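Local coordinates for protein replicative DNA helicase (PDB 6RIY) that is the DnaB-1 intein of a mycobacterial replicative helicase, a Hedgehog/intein-fold domain that probably excises itself from its host by protein splicing, at residues L8-V22 and E25-A39. Sequence-based numbering, arbitrary orientation. Where two conformers were deposited one is given.
Sequences LPTPTGWTTMGDVAV and ELLGADGKPTRVVAA
L27 lies against P9 and P11. Its CG, anti to its own carbonyl carbon (chi1 -58°), lies beside P9 O, and from there the methyls fork to the prolines. CD1 rests on the P9 ring, 3.7 Å from CB, and CD2 reaches P11 CD at 3.8 Å. The P11 ring lies against the second hairpin, where its CG meets P33 CG at 3.6 Å and the carboxylate atom E25 OE1 at 3.5 Å. Deeper in, L26 leaves the backbone away from 8-22, but its end turns back and CD2 lies 3.9 Å from L8 CD1. Near the end of 8-22, V20 CG1 packs on V36 CG2 at 3.9 Å. V22 lies along the backbone of 36-39, with CG1 near V37 O and CG2 near A38 CA.

Among polar contacts, no direct hydrogen bond links the segments. One water bridges them, donating to P9 O (2.8 Å) and accepting from L27 N. T10 OG1 accepts from G13 N (2.8 Å), an ST motif at the turn between strands 7-9 and 14-16. R123 donates to V20 O.

Two consecutive beta hairpins thus meet through apolar side chains and a water, within the all-beta Hedgehog/intein (HINT) fold.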
ATOM      1  N   LEU A   8      -5.235   4.248  -6.186  1.00  7.77           N
ATOM      2  CA  LEU A   8      -5.322   2.793  -6.171  1.00  9.22           C
ATOM      3  C   LEU A   8      -5.947   2.305  -7.466  1.00  8.62           C
ATOM      4  O   LEU A   8      -7.000   2.814  -7.858  1.00 10.32           O
ATOM      5  CB  LEU A   8      -6.175   2.310  -4.986  1.00  9.79           C
ATOM      6  CG  LEU A   8      -5.785   2.860  -3.617  1.00  7.09           C
ATOM      7  CD1 LEU A   8      -6.776   2.364  -2.558  1.00  7.91           C
ATOM      8  CD2 LEU A   8      -4.372   2.414  -3.272  1.00  6.19           C
ATOM      9  N   PRO A   9      -5.364   1.316  -8.146  1.00 11.55           N
ATOM     10  CA  PRO A   9      -6.003   0.803  -9.357  1.00 11.20           C
ATOM     11  C   PRO A   9      -7.238  -0.012  -9.015  1.00 13.13           C
ATOM     12  O   PRO A   9      -7.297  -0.700  -7.994  1.00 10.87           O
ATOM     13  CB  PRO A   9      -4.920  -0.082  -9.985  1.00 11.14           C
ATOM     14  CG  PRO A   9      -4.151  -0.569  -8.816  1.00 10.15           C
ATOM     15  CD  PRO A   9      -4.133   0.575  -7.815  1.00 10.27           C
ATOM     16  N   THR A  10      -8.234   0.067  -9.883  1.00 11.62           N
ATOM     17  CA  THR A  10      -9.461  -0.705  -9.784  1.00 13.91           C
ATOM     18  C   THR A  10      -9.680  -1.417 -11.103  1.00 15.60           C
ATOM     19  O   THR A  10      -8.982  -1.142 -12.086  1.00 15.83           O
ATOM     20  CB  THR A  10     -10.657   0.205  -9.468  1.00 15.13           C
ATOM     21  OG1 THR A  10     -10.943   1.010 -10.615  1.00 18.54           O
ATOM     22  CG2 THR A  10     -10.331   1.098  -8.288  1.00 13.10           C
ATOM     23  N   PRO A  11     -10.636  -2.350 -11.168  1.00 16.60           N
ATOM     24  CA  PRO A  11     -10.906  -3.003 -12.463  1.00 16.93           C
ATOM     25  C   PRO A  11     -11.272  -2.030 -13.575  1.00 34.02           C
ATOM     26  O   PRO A  11     -10.965  -2.299 -14.744  1.00 31.51           O
ATOM     27  CB  PRO A  11     -12.064  -3.958 -12.139  1.00 17.85           C
ATOM     28  CG  PRO A  11     -11.896  -4.277 -10.717  1.00 19.50           C
ATOM     29  CD  PRO A  11     -11.364  -3.017 -10.071  1.00 17.90           C
ATOM     30  N   THR A  12     -11.893  -0.895 -13.247  1.00 38.77           N
ATOM     31  CA  THR A  12     -12.296   0.079 -14.251  1.00 36.75           C
ATOM     32  C   THR A  12     -11.339   1.256 -14.387  1.00 35.82           C
ATOM     33  O   THR A  12     -11.309   1.887 -15.448  1.00 38.59           O
ATOM     34  CB  THR A  12     -13.691   0.625 -13.932  1.00 38.27           C
ATOM     35  OG1 THR A  12     -13.656   1.313 -12.678  1.00 33.98           O
ATOM     36  CG2 THR A  12     -14.701  -0.509 -13.860  1.00 44.01           C
ATOM     37  N   GLY A  13     -10.568   1.577 -13.350  1.00 23.08           N
ATOM     38  CA  GLY A  13      -9.649   2.689 -13.483  1.00 24.33           C
ATOM     39  C   GLY A  13      -8.813   2.986 -12.257  1.00 23.33           C
ATOM     40  O   GLY A  13      -7.942   2.198 -11.875  1.00 17.60           O
ATOM     41  N   TRP A  14      -9.059   4.134 -11.637  1.00 14.52           N
ATOM     42  CA  TRP A  14      -8.215   4.606 -10.551  1.00 12.85           C
ATOM     43  C   TRP A  14      -9.072   5.320  -9.527  1.00 13.83           C
ATOM     44  O   TRP A  14      -9.868   6.192  -9.887  1.00 16.84           O
ATOM     45  CB  TRP A  14      -7.141   5.573 -11.069  1.00 13.51           C
ATOM     46  CG  TRP A  14      -6.087   4.922 -11.884  1.00 14.11           C
ATOM     47  CD1 TRP A  14      -6.041   4.821 -13.250  1.00 16.10           C
ATOM     48  CD2 TRP A  14      -4.906   4.296 -11.391  1.00 13.11           C
ATOM     49  NE1 TRP A  14      -4.899   4.154 -13.630  1.00 16.35           N
ATOM     50  CE2 TRP A  14      -4.185   3.826 -12.505  1.00 14.56           C
ATOM     51  CE3 TRP A  14      -4.384   4.087 -10.110  1.00 11.68           C
ATOM     52  CZ2 TRP A  14      -2.969   3.146 -12.376  1.00 19.67           C
ATOM     53  CZ3 TRP A  14      -3.180   3.416  -9.983  1.00 11.35           C
ATOM     54  CH2 TRP A  14      -2.485   2.953 -11.110  1.00 12.82           C
ATOM     55  N   THR A  15      -8.883   4.968  -8.261  1.00 13.11           N
ATOM     56  CA  THR A  15      -9.560   5.620  -7.148  0.67 11.75           C
ATOM     57  C   THR A  15      -8.514   6.051  -6.132  1.00 14.72           C
ATOM     58  O   THR A  15      -7.394   5.538  -6.112  1.00 21.67           O
ATOM     59  CB  THR A  15     -10.593   4.693  -6.473  0.67 12.97           C
ATOM     60  OG1 THR A  15     -11.433   5.464  -5.597  0.67 14.80           O
ATOM     61  CG2 THR A  15      -9.899   3.600  -5.661  0.67  8.89           C
ATOM     62  N   THR A  16      -8.877   7.017  -5.287  1.00  9.58           N
ATOM     63  CA  THR A  16      -7.976   7.372  -4.198  1.00  8.15           C
ATOM     64  C   THR A  16      -8.352   6.573  -2.959  1.00  7.54           C
ATOM     65  O   THR A  16      -9.499   6.146  -2.792  1.00 10.35           O
ATOM     66  CB  THR A  16      -8.038   8.863  -3.880  1.00  9.83           C
ATOM     67  OG1 THR A  16      -9.391   9.206  -3.542  1.00 11.13           O
ATOM     68  CG2 THR A  16      -7.580   9.710  -5.071  1.00  9.96           C
ATOM     69  N   MET A  17      -7.379   6.409  -2.067  1.00  8.62           N
ATOM     70  CA  MET A  17      -7.680   5.791  -0.781  1.00  8.75           C
ATOM     71  C   MET A  17      -8.800   6.547  -0.072  1.00  6.97           C
ATOM     72  O   MET A  17      -9.654   5.936   0.583  1.00 10.46           O
ATOM     73  CB  MET A  17      -6.419   5.736   0.080  1.00 11.05           C
ATOM     74  CG  MET A  17      -6.634   5.282   1.507  1.00  9.21           C
ATOM     75  SD  MET A  17      -7.386   3.647   1.611  1.00 10.64           S
ATOM     76  CE  MET A  17      -5.898   2.636   1.659  1.00 11.38           C
ATOM     77  N   GLY A  18      -8.839   7.874  -0.222  1.00  7.48           N
ATOM     78  CA  GLY A  18      -9.888   8.639   0.442  1.00 12.24           C
ATOM     79  C   GLY A  18     -11.289   8.310  -0.044  1.00 11.80           C
ATOM     80  O   GLY A  18     -12.269   8.500   0.685  1.00 16.60           O
ATOM     81  N   ASP A  19     -11.411   7.842  -1.281  1.00 10.02           N
ATOM     82  CA  ASP A  19     -12.695   7.560  -1.903  1.00 12.12           C
ATOM     83  C   ASP A  19     -13.116   6.097  -1.784  1.00 10.48           C
ATOM     84  O   ASP A  19     -14.134   5.715  -2.356  1.00 15.78           O
ATOM     85  CB  ASP A  19     -12.658   7.963  -3.381  1.00 12.26           C
ATOM     86  CG  ASP A  19     -13.099   9.388  -3.614  1.00 21.97           C
ATOM     87  OD1 ASP A  19     -13.573  10.041  -2.663  1.00 21.30           O
ATOM     88  OD2 ASP A  19     -12.979   9.859  -4.765  1.00 27.04           O
ATOM     89  N   VAL A  20     -12.369   5.271  -1.064  1.00 13.44           N
ATOM     90  CA  VAL A  20     -12.697   3.850  -0.962  1.00 14.43           C
ATOM     91  C   VAL A  20     -13.811   3.645   0.050  1.00 18.07           C
ATOM     92  O   VAL A  20     -13.766   4.193   1.155  1.00 18.95           O
ATOM     93  CB  VAL A  20     -11.459   3.023  -0.571  1.00 15.28           C
ATOM     94  CG1 VAL A  20     -11.865   1.586  -0.329  1.00 19.07           C
ATOM     95  CG2 VAL A  20     -10.422   3.095  -1.659  1.00 19.89           C
ATOM     96  N   ALA A  21     -14.798   2.818  -0.307  1.00 13.78           N
ATOM     97  CA  ALA A  21     -15.868   2.435   0.606  1.00 16.60           C
ATOM     98  C   ALA A  21     -16.005   0.917   0.632  1.00 16.71           C
ATOM     99  O   ALA A  21     -15.541   0.212  -0.273  1.00 14.08           O
ATOM    100  CB  ALA A  21     -17.207   3.082   0.217  1.00 21.43           C
ATOM    101  N   VAL A  22     -16.620   0.415   1.708  1.00 18.91           N
ATOM    102  CA  VAL A  22     -16.885  -1.016   1.814  1.00 16.05           C
ATOM    103  C   VAL A  22     -17.676  -1.465   0.598  1.00 21.30           C
ATOM    104  O   VAL A  22     -18.644  -0.809   0.186  1.00 23.76           O
ATOM    105  CB  VAL A  22     -17.631  -1.334   3.120  1.00 22.98           C
ATOM    106  CG1 VAL A  22     -18.106  -2.782   3.134  1.00 24.09           C
ATOM    107  CG2 VAL A  22     -16.744  -1.056   4.312  1.00 21.88           C
ATOM    108  N   GLU A  25     -14.345  -2.552  -5.342  1.00 17.28           N
ATOM    109  CA  GLU A  25     -13.338  -3.480  -5.849  1.00 14.84           C
ATOM    110  C   GLU A  25     -12.001  -2.761  -6.016  1.00 19.91           C
ATOM    111  O   GLU A  25     -11.920  -1.743  -6.715  1.00 20.47           O
ATOM    112  CB  GLU A  25     -13.773  -4.087  -7.182  1.00 15.55           C
ATOM    113  CG  GLU A  25     -14.883  -5.117  -7.055  1.00 18.14           C
ATOM    114  CD  GLU A  25     -15.124  -5.872  -8.341  1.00 26.88           C
ATOM    115  OE1 GLU A  25     -14.971  -5.270  -9.426  1.00 26.70           O
ATOM    116  OE2 GLU A  25     -15.473  -7.071  -8.269  1.00 28.61           O
ATOM    117  N   LEU A  26     -10.963  -3.292  -5.377  1.00 10.99           N
ATOM    118  CA  LEU A  26      -9.580  -2.954  -5.670  1.00 12.14           C
ATOM    119  C   LEU A  26      -8.976  -4.123  -6.445  1.00 13.25           C
ATOM    120  O   LEU A  26      -9.706  -4.990  -6.936  1.00 12.56           O
ATOM    121  CB  LEU A  26      -8.810  -2.646  -4.374  1.00 10.50           C
ATOM    122  CG  LEU A  26      -9.344  -1.518  -3.480  1.00 11.39           C
ATOM    123  CD1 LEU A  26      -8.595  -1.487  -2.147  1.00 13.13           C
ATOM    124  CD2 LEU A  26      -9.265  -0.163  -4.184  1.00 12.13           C
ATOM    125  N   LEU A  27      -7.649  -4.176  -6.541  1.00 10.44           N
ATOM    126  CA  LEU A  27      -6.966  -5.282  -7.198  1.00 11.44           C
ATOM    127  C   LEU A  27      -6.085  -6.010  -6.199  1.00 11.39           C
ATOM    128  O   LEU A  27      -5.337  -5.381  -5.452  1.00 10.51           O
ATOM    129  CB  LEU A  27      -6.108  -4.794  -8.363  1.00 14.75           C
ATOM    130  CG  LEU A  27      -6.847  -4.016  -9.449  1.00 16.90           C
ATOM    131  CD1 LEU A  27      -5.851  -3.640 -10.553  1.00 13.00           C
ATOM    132  CD2 LEU A  27      -8.012  -4.826 -10.002  1.00 15.00           C
ATOM    133  N   GLY A  28      -6.154  -7.334  -6.206  1.00 12.64           N
ATOM    134  CA  GLY A  28      -5.252  -8.129  -5.401  1.00 14.46           C
ATOM    135  C   GLY A  28      -3.874  -8.234  -6.017  1.00 13.91           C
ATOM    136  O   GLY A  28      -3.589  -7.706  -7.092  1.00 14.94           O
ATOM    137  N   ALA A  29      -3.006  -8.975  -5.323  1.00 17.41           N
ATOM    138  CA  ALA A  29      -1.634  -9.139  -5.789  1.00 21.41           C
ATOM    139  C   ALA A  29      -1.558  -9.874  -7.116  1.00 23.62           C
ATOM    140  O   ALA A  29      -0.545  -9.763  -7.814  1.00 32.25           O
ATOM    141  CB  ALA A  29      -0.803  -9.884  -4.743  1.00 18.97           C
ATOM    142  N   ASP A  30      -2.593 -10.627  -7.481  1.00 17.99           N
ATOM    143  CA  ASP A  30      -2.606 -11.337  -8.752  1.00 21.89           C
ATOM    144  C   ASP A  30      -3.121 -10.481  -9.902  1.00 18.89           C
ATOM    145  O   ASP A  30      -3.228 -10.987 -11.026  1.00 23.18           O
ATOM    146  CB  ASP A  30      -3.452 -12.615  -8.645  1.00 23.16           C
ATOM    147  CG  ASP A  30      -4.857 -12.358  -8.079  1.00 28.58           C
ATOM    148  OD1 ASP A  30      -5.205 -11.200  -7.767  1.00 25.70           O
ATOM    149  OD2 ASP A  30      -5.622 -13.336  -7.949  1.00 35.58           O
ATOM    150  N   GLY A  31      -3.427  -9.206  -9.652  1.00 18.70           N
ATOM    151  CA  GLY A  31      -3.972  -8.327 -10.663  1.00 19.61           C
ATOM    152  C   GLY A  31      -5.461  -8.440 -10.878  1.00 23.06           C
ATOM    153  O   GLY A  31      -6.004  -7.708 -11.718  1.00 26.84           O
ATOM    154  N   LYS A  32      -6.143  -9.338 -10.147  1.00 23.84           N
ATOM    155  CA  LYS A  32      -7.570  -9.580 -10.249  1.00 17.89           C
ATOM    156  C   LYS A  32      -8.326  -8.757  -9.216  1.00 19.40           C
ATOM    157  O   LYS A  32      -7.757  -8.323  -8.210  1.00 20.81           O
ATOM    158  CB  LYS A  32      -7.868 -11.066 -10.049  1.00 19.60           C
ATOM    159  CG  LYS A  32      -7.315 -11.958 -11.150  1.00 30.05           C
ATOM    160  CD  LYS A  32      -7.552 -13.430 -10.828  1.00 33.91           C
ATOM    161  CE  LYS A  32      -7.105 -14.339 -11.966  1.00 43.13           C
ATOM    162  NZ  LYS A  32      -8.043 -14.300 -13.124  1.00 48.00           N
ATOM    163  N   PRO A  33      -9.618  -8.519  -9.442  1.00 19.76           N
ATOM    164  CA  PRO A  33     -10.396  -7.726  -8.480  1.00 15.78           C
ATOM    165  C   PRO A  33     -10.441  -8.381  -7.104  1.00 15.64           C
ATOM    166  O   PRO A  33     -10.421  -9.609  -6.971  1.00 23.94           O
ATOM    167  CB  PRO A  33     -11.794  -7.669  -9.117  1.00 18.79           C
ATOM    168  CG  PRO A  33     -11.560  -7.891 -10.572  1.00 23.00           C
ATOM    169  CD  PRO A  33     -10.398  -8.855 -10.648  1.00 18.67           C
ATOM    170  N   THR A  34     -10.492  -7.538  -6.070  1.00 14.31           N
ATOM    171  CA  THR A  34     -10.693  -7.983  -4.697  1.00 16.46           C
ATOM    172  C   THR A  34     -11.598  -6.975  -3.999  1.00 19.22           C
ATOM    173  O   THR A  34     -11.499  -5.769  -4.237  1.00 20.07           O
ATOM    174  CB  THR A  34      -9.350  -8.158  -3.951  1.00 17.27           C
ATOM    175  OG1 THR A  34      -9.566  -8.812  -2.695  1.00 20.28           O
ATOM    176  CG2 THR A  34      -8.656  -6.822  -3.715  1.00 11.99           C
ATOM    177  N   ARG A  35     -12.513  -7.471  -3.172  1.00 16.37           N
ATOM    178  CA  ARG A  35     -13.546  -6.622  -2.588  1.00 15.17           C
ATOM    179  C   ARG A  35     -13.071  -6.039  -1.263  1.00 19.54           C
ATOM    180  O   ARG A  35     -12.395  -6.704  -0.479  1.00 14.37           O
ATOM    181  CB  ARG A  35     -14.835  -7.423  -2.384  1.00 18.37           C
ATOM    182  CG  ARG A  35     -16.033  -6.645  -1.876  1.00 28.25           C
ATOM    183  CD  ARG A  35     -17.186  -7.609  -1.628  1.00 37.96           C
ATOM    184  NE  ARG A  35     -18.428  -6.938  -1.255  1.00 44.27           N
ATOM    185  CZ  ARG A  35     -18.714  -6.522  -0.025  1.00 49.54           C
ATOM    186  NH1 ARG A  35     -17.836  -6.692   0.959  1.00 48.96           N
ATOM    187  NH2 ARG A  35     -19.874  -5.928   0.222  1.00 50.44           N
ATOM    188  N   VAL A  36     -13.437  -4.789  -1.015  1.00 15.02           N
ATOM    189  CA  VAL A  36     -13.120  -4.148   0.253  1.00 12.88           C
ATOM    190  C   VAL A  36     -14.144  -4.615   1.275  1.00 14.67           C
ATOM    191  O   VAL A  36     -15.352  -4.465   1.067  1.00 16.79           O
ATOM    192  CB  VAL A  36     -13.117  -2.620   0.095  1.00 17.89           C
ATOM    193  CG1 VAL A  36     -12.904  -1.915   1.427  1.00 17.03           C
ATOM    194  CG2 VAL A  36     -12.027  -2.221  -0.917  1.00 14.69           C
ATOM    195  N   VAL A  37     -13.672  -5.232   2.358  1.00 15.21           N
ATOM    196  CA  VAL A  37     -14.579  -5.733   3.382  1.00 17.31           C
ATOM    197  C   VAL A  37     -14.682  -4.781   4.568  1.00 18.15           C
ATOM    198  O   VAL A  37     -15.649  -4.879   5.342  1.00 19.28           O
ATOM    199  CB  VAL A  37     -14.172  -7.145   3.856  1.00 24.16           C
ATOM    200  CG1 VAL A  37     -14.311  -8.146   2.720  1.00 21.73           C
ATOM    201  CG2 VAL A  37     -12.759  -7.150   4.386  1.00 25.23           C
ATOM    202  N   ALA A  38     -13.735  -3.860   4.722  1.00 24.59           N
ATOM    203  CA  ALA A  38     -13.773  -2.885   5.800  1.00 24.49           C
ATOM    204  C   ALA A  38     -12.889  -1.712   5.406  1.00 20.67           C
ATOM    205  O   ALA A  38     -11.966  -1.848   4.597  1.00 16.13           O
ATOM    206  CB  ALA A  38     -13.320  -3.490   7.133  1.00 20.35           C
ATOM    207  N   ALA A  39     -13.190  -0.552   5.983  1.00 16.88           N
ATOM    208  CA  ALA A  39     -12.417   0.646   5.693  1.00 16.72           C
ATOM    209  C   ALA A  39     -12.554   1.593   6.872  1.00 21.29           C
ATOM    210  O   ALA A  39     -13.674   1.921   7.271  1.00 22.90           O
ATOM    211  CB  ALA A  39     -12.892   1.313   4.400  1.00 17.12           C
TER
HETATM  212  O   HOH W   1      -5.910  -1.924  -5.877  1.00 10.09           O